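Local coordinates for protein extragenic suppressor (PDB 1XI6) that hydrolyses D-fructose 1,6-bisphosphate to D-fructose 6-phosphate and phosphate with the help of magnesium, and acts weakly on inositol-1-phosphate and some other phosphate monoesters, at residues Thr88-Pro93 with Arg207-Ala212; Ile120-Tyr125 with Thr215-Glu220. All coordinates share one frame; numbering follows the deposited sequence.

Contact 1 of 2, residues Thr88-Pro93 with Arg207-Ala212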
loop_
_atom_site.group_PDB
_atom_site.type_symbol
_atom_site.label_atom_id
_atom_site.label_comp_id
_atom_site.label_asym_id
_atom_site.label_seq_id
_atom_site.Cartn_x
_atom_site.Cartn_y
_atom_site.Cartn_z
ATOM N N THR A 88 15.355 -6.570 -0.429
ATOM C CA THR A 88 14.054 -7.228 -0.341
ATOM C C THR A 88 12.972 -6.325 -0.932
ATOM O O THR A 88 12.855 -5.160 -0.551
ATOM C CB THR A 88 13.709 -7.614 1.121
ATOM O OG1 THR A 88 14.768 -8.410 1.660
ATOM C CG2 THR A 88 12.410 -8.409 1.200
ATOM N N VAL A 89 12.198 -6.875 -1.863
ATOM C CA VAL A 89 11.070 -6.179 -2.468
ATOM C C VAL A 89 9.757 -6.786 -1.966
ATOM O O VAL A 89 9.481 -7.961 -2.198
ATOM C CB VAL A 89 11.124 -6.227 -4.018
ATOM C CG1 VAL A 89 10.080 -5.320 -4.616
ATOM C CG2 VAL A 89 12.481 -5.804 -4.528
ATOM N N ILE A 90 8.959 -5.984 -1.268
ATOM C CA ILE A 90 7.580 -6.370 -0.962
ATOM C C ILE A 90 6.668 -5.878 -2.081
ATOM O O ILE A 90 6.634 -4.694 -2.409
ATOM C CB ILE A 90 7.085 -5.854 0.400
ATOM C CG1 ILE A 90 8.121 -6.170 1.491
ATOM C CG2 ILE A 90 5.700 -6.436 0.707
ATOM C CD1 ILE A 90 7.704 -5.818 2.910
ATOM N N VAL A 91 5.937 -6.822 -2.656
ATOM C CA VAL A 91 5.126 -6.607 -3.837
ATOM C C VAL A 91 3.641 -6.772 -3.511
ATOM O O VAL A 91 3.215 -7.837 -3.038
ATOM C CB VAL A 91 5.533 -7.615 -4.945
ATOM C CG1 VAL A 91 4.569 -7.562 -6.134
ATOM C CG2 VAL A 91 6.947 -7.359 -5.401
ATOM N N ASP A 92 2.855 -5.729 -3.751
ATOM C CA ASP A 92 1.405 -5.910 -3.844
ATOM C C ASP A 92 1.009 -5.658 -5.296
ATOM O O ASP A 92 0.956 -4.506 -5.734
ATOM C CB ASP A 92 0.629 -5.017 -2.865
ATOM C CG ASP A 92 -0.828 -5.470 -2.660
ATOM O OD1 ASP A 92 -1.343 -6.313 -3.441
ATOM O OD2 ASP A 92 -1.473 -4.969 -1.700
ATOM N N PRO A 93 0.759 -6.740 -6.053
ATOM C CA PRO A 93 0.484 -6.598 -7.488
ATOM C C PRO A 93 -0.869 -5.953 -7.806
ATOM O O PRO A 93 -0.984 -5.283 -8.829
ATOM C CB PRO A 93 0.543 -8.034 -8.007
ATOM C CG PRO A 93 0.242 -8.890 -6.815
ATOM C CD PRO A 93 0.731 -8.149 -5.610
ATOM N N ARG A 207 -2.281 -7.740 5.926
ATOM C CA ARG A 207 -0.907 -8.257 5.843
ATOM C C ARG A 207 0.127 -7.154 5.617
ATOM O O ARG A 207 -0.205 -6.100 5.073
ATOM C CB ARG A 207 -0.783 -9.261 4.695
ATOM C CG ARG A 207 -1.380 -10.606 4.983
ATOM C CD ARG A 207 -2.725 -10.774 4.294
ATOM N NE ARG A 207 -3.270 -12.090 4.620
ATOM C CZ ARG A 207 -2.896 -13.237 4.046
ATOM N NH1 ARG A 207 -1.964 -13.257 3.084
ATOM N NH2 ARG A 207 -3.465 -14.380 4.435
ATOM N N PRO A 208 1.392 -7.388 6.024
ATOM C CA PRO A 208 2.405 -6.391 5.638
ATOM C C PRO A 208 2.566 -6.256 4.116
ATOM O O PRO A 208 2.977 -5.199 3.648
ATOM C CB PRO A 208 3.697 -6.894 6.298
ATOM C CG PRO A 208 3.437 -8.324 6.673
ATOM C CD PRO A 208 1.957 -8.487 6.838
ATOM N N THR A 209 2.232 -7.294 3.347
ATOM C CA THR A 209 2.210 -7.156 1.872
ATOM C C THR A 209 1.195 -6.091 1.396
ATOM O O THR A 209 1.309 -5.585 0.271
ATOM C CB THR A 209 1.994 -8.507 1.097
ATOM O OG1 THR A 209 0.753 -9.115 1.476
ATOM C CG2 THR A 209 3.132 -9.467 1.355
ATOM N N ASP A 210 0.228 -5.752 2.256
ATOM C CA ASP A 210 -0.750 -4.703 1.961
ATOM C C ASP A 210 -0.268 -3.333 2.404
ATOM O O ASP A 210 -0.441 -2.352 1.686
ATOM C CB ASP A 210 -2.111 -4.992 2.616
ATOM C CG ASP A 210 -2.716 -6.321 2.173
ATOM O OD1 ASP A 210 -3.072 -7.133 3.055
ATOM O OD2 ASP A 210 -2.834 -6.554 0.943
ATOM N N ILE A 211 0.339 -3.250 3.579
ATOM C CA ILE A 211 0.504 -1.937 4.205
ATOM C C ILE A 211 1.922 -1.359 4.145
ATOM O O ILE A 211 2.122 -0.188 4.456
ATOM C CB ILE A 211 -0.027 -1.948 5.651
ATOM C CG1 ILE A 211 0.820 -2.870 6.534
ATOM C CG2 ILE A 211 -1.505 -2.369 5.666
ATOM C CD1 ILE A 211 0.892 -2.414 7.971
ATOM N N ALA A 212 2.887 -2.170 3.730
ATOM C CA ALA A 212 4.293 -1.779 3.699
ATOM C C ALA A 212 4.559 -0.461 2.955
ATOM O O ALA A 212 4.950 0.530 3.577
ATOM C CB ALA A 212 5.146 -2.906 3.134
#

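Contact 2 of 2, residues Ile120-Tyr125 with Thr215-Glu220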
loop_
_atom_site.group_PDB
_atom_site.type_symbol
_atom_site.label_atom_id
_atom_site.label_comp_id
_atom_site.label_asym_id
_atom_site.label_seq_id
_atom_site.Cartn_x
_atom_site.Cartn_y
_atom_site.Cartn_z
ATOM N N ILE A 120 14.193 1.875 1.639
ATOM C CA ILE A 120 14.882 2.911 0.851
ATOM C C ILE A 120 14.016 3.522 -0.255
ATOM O O ILE A 120 14.333 4.597 -0.759
ATOM C CB ILE A 120 16.237 2.419 0.240
ATOM C CG1 ILE A 120 16.037 1.242 -0.728
ATOM C CG2 ILE A 120 17.238 2.078 1.349
ATOM C CD1 ILE A 120 17.013 1.247 -1.901
ATOM N N TYR A 121 12.936 2.830 -0.622
ATOM C CA TYR A 121 12.064 3.233 -1.727
ATOM C C TYR A 121 10.738 2.502 -1.659
ATOM O O TYR A 121 10.689 1.287 -1.427
ATOM C CB TYR A 121 12.725 2.930 -3.071
ATOM C CG TYR A 121 12.141 3.664 -4.254
ATOM C CD1 TYR A 121 11.765 2.978 -5.398
ATOM C CD2 TYR A 121 11.976 5.050 -4.234
ATOM C CE1 TYR A 121 11.242 3.641 -6.499
ATOM C CE2 TYR A 121 11.448 5.727 -5.332
ATOM C CZ TYR A 121 11.083 5.013 -6.456
ATOM O OH TYR A 121 10.563 5.675 -7.537
ATOM N N ALA A 122 9.664 3.257 -1.855
ATOM C CA ALA A 122 8.328 2.692 -1.934
ATOM C C ALA A 122 7.538 3.477 -2.963
ATOM O O ALA A 122 7.696 4.687 -3.074
ATOM C CB ALA A 122 7.641 2.715 -0.574
ATOM N N ILE A 123 6.713 2.772 -3.729
ATOM C CA ILE A 123 5.815 3.407 -4.690
ATOM C C ILE A 123 4.387 2.878 -4.598
ATOM O O ILE A 123 4.158 1.716 -4.269
ATOM C CB ILE A 123 6.302 3.273 -6.150
ATOM C CG1 ILE A 123 6.322 1.804 -6.580
ATOM C CG2 ILE A 123 7.671 3.930 -6.326
ATOM C CD1 ILE A 123 5.669 1.549 -7.916
ATOM N N ILE A 124 3.433 3.757 -4.874
ATOM C CA ILE A 124 2.061 3.362 -5.125
ATOM C C ILE A 124 1.648 4.044 -6.413
ATOM O O ILE A 124 1.728 5.265 -6.526
ATOM C CB ILE A 124 1.128 3.716 -3.958
ATOM C CG1 ILE A 124 1.427 2.805 -2.773
ATOM C CG2 ILE A 124 -0.334 3.549 -4.366
ATOM C CD1 ILE A 124 0.912 3.282 -1.465
ATOM N N TYR A 125 1.246 3.248 -7.396
ATOM C CA TYR A 125 0.668 3.800 -8.607
ATOM C C TYR A 125 -0.839 3.563 -8.641
ATOM O O TYR A 125 -1.299 2.436 -8.465
ATOM C CB TYR A 125 1.348 3.268 -9.876
ATOM C CG TYR A 125 0.777 3.877 -11.141
ATOM C CD1 TYR A 125 -0.020 3.126 -12.000
ATOM C CD2 TYR A 125 1.013 5.222 -11.466
ATOM C CE1 TYR A 125 -0.561 3.696 -13.161
ATOM C CE2 TYR A 125 0.474 5.800 -12.626
ATOM C CZ TYR A 125 -0.310 5.032 -13.465
ATOM O OH TYR A 125 -0.835 5.585 -14.610
ATOM N N THR A 215 2.686 2.564 4.353
ATOM C CA THR A 215 3.288 3.042 5.608
ATOM C C THR A 215 4.476 3.953 5.318
ATOM O O THR A 215 4.569 5.057 5.855
ATOM C CB THR A 215 3.788 1.888 6.501
ATOM O OG1 THR A 215 2.704 1.013 6.821
ATOM N N ILE A 216 5.375 3.483 4.458
ATOM C CA ILE A 216 6.577 4.224 4.123
ATOM C C ILE A 216 6.199 5.591 3.564
ATOM O O ILE A 216 6.705 6.609 4.044
ATOM C CB ILE A 216 7.491 3.432 3.164
ATOM C CG1 ILE A 216 7.931 2.128 3.832
ATOM C CG2 ILE A 216 8.697 4.265 2.742
ATOM C CD1 ILE A 216 8.399 1.051 2.871
ATOM N N ILE A 217 5.297 5.609 2.580
ATOM C CA ILE A 217 4.863 6.856 1.924
ATOM C C ILE A 217 4.180 7.803 2.925
ATOM O O ILE A 217 4.488 8.994 2.958
ATOM C CB ILE A 217 3.999 6.572 0.652
ATOM C CG1 ILE A 217 4.878 5.941 -0.443
ATOM C CG2 ILE A 217 3.335 7.838 0.132
ATOM C CD1 ILE A 217 4.147 5.167 -1.530
ATOM N N ALA A 218 3.284 7.268 3.750
ATOM C CA ALA A 218 2.579 8.065 4.752
ATOM C C ALA A 218 3.516 8.605 5.833
ATOM O O ALA A 218 3.425 9.788 6.190
ATOM C CB ALA A 218 1.446 7.275 5.373
ATOM N N LYS A 219 4.413 7.754 6.344
ATOM C CA LYS A 219 5.369 8.177 7.376
ATOM C C LYS A 219 6.219 9.323 6.843
ATOM O O LYS A 219 6.376 10.336 7.520
ATOM C CB LYS A 219 6.243 7.014 7.876
ATOM N N GLU A 220 6.724 9.161 5.620
ATOM C CA GLU A 220 7.557 10.161 4.944
ATOM C C GLU A 220 6.829 11.469 4.643
ATOM O O GLU A 220 7.448 12.437 4.189
ATOM C CB GLU A 220 8.109 9.601 3.629
ATOM C CG GLU A 220 9.174 8.535 3.790
ATOM C CD GLU A 220 10.507 9.078 4.282
ATOM O OE1 GLU A 220 11.088 8.455 5.196
ATOM O OE2 GLU A 220 10.982 10.111 3.757
#

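Contact 1 of 2, residues Thr88-Pro93 with Arg207-Ala212
Asp92 and Asp210 bring their carboxylates together where the C-terminal end of strand 87-92 passes the first turn of helix 208-219, the probable two-metal site of the inositol monophosphatase fold. The planes of the two groups are turned 54° apart, and the facing oxygens, Asp92 OD2 and Asp210 OD2, lie 3.4 Å from each other without a hydrogen bond. Both residues are expected, by similarity, to bind the second magnesium ion, and Asp92 the first as well, so bound cations would probably offset the like charges. With CG anti to the backbone N (chi1 -164°), Asp92 lays its CB against Thr209 O and its carboxylate beside that of Asp210.

Two residues back, Ile90 adds an apolar contact. Its side chain crosses that of Thr209 at about a right angle, CG2 resting 3.7 Å from Thr209 CA, while the longer branch ends with CD1 3.9 Å from Ala212 CB. Beside the helix start, Arg207 forms a salt bridge with Glu76, a probable ligand of the first magnesium. The N-cap residue also holds the other oxygen of Asp210: Arg207 N donates to Asp210 OD1 over 3.0 Å, from the anti side of the carboxylate.

Contact 2 of 2, residues Ile120-Tyr125 with Thr215-Glu220
Ala122 and Ile124 of strand 118-126 meet Ile216 and Ile217 near the C-terminal end of helix 208-219, in a buried, apolar helix-on-sheet contact of the inositol monophosphatase fold. Strand and helix run at 100° to each other, their axes 8.0 Å apart, and the short side chain of Ala122 lets the backbones come near: its CA is 6.5 Å from that of Ile216.

One group of contacts is between side chains. The methyl of Ala122 sits against the branch point of Ile216, with CB to CB at 3.8 Å, and touches both arms of that isoleucine, CG2 and the terminal CD1. Ile217 meets the strand with the end of its long branch. It keeps CG1 anti to the carbonyl carbon (chi1 -68°), and the chain then runs out to place CD1 3.7 Å from Ile124 CD1. The two isoleucines cross at a slant; Ile217 CD1 lies along the inner part of the Ile124 branch too, 3.8 Å from its CG1.

A second group of contacts is between side chain and main chain. Ile217 CD1 reaches past the strand side chains to the backbone, 3.7 Å from Ile124 N and 3.9 Å from Ala122 O. No hydrogen bond joins the two segments; within the sheet the strand's backbone bonds to its neighbours, Ala122 with Gly135, Ile123 with Leu111 and Ile124 with Phe133.

Helix 208-219 thus packs on one face of the large mixed sheet. Ile123 and Tyr125 turn to the other face, against Ala18 and Ile22 of helix 11-28, and strands 108-115 and 131-136 flank strand 118-126 within the sheet.

How the contacts relate
After helices 11-28 and 53-66 and strands 72-75 and 79-81, the chain lays down strand 87-92, then strands 108-115 and 118-126 of the same mixed sheet, with 108-115 lying between the other two. It then passes through the rest of that sheet and into the second sheet before helix 208-219 returns to the first. The start of this helix closes contact 1 across 113 intervening residues, and its later turns close contact 2 across 89. The segments alternate along the sequence, so the two loops cross. One helix is thereby tied to two strands at points whose centres lie 11 Å apart, with paired carboxylates at the probable metal-site end and apolar side chains farther along.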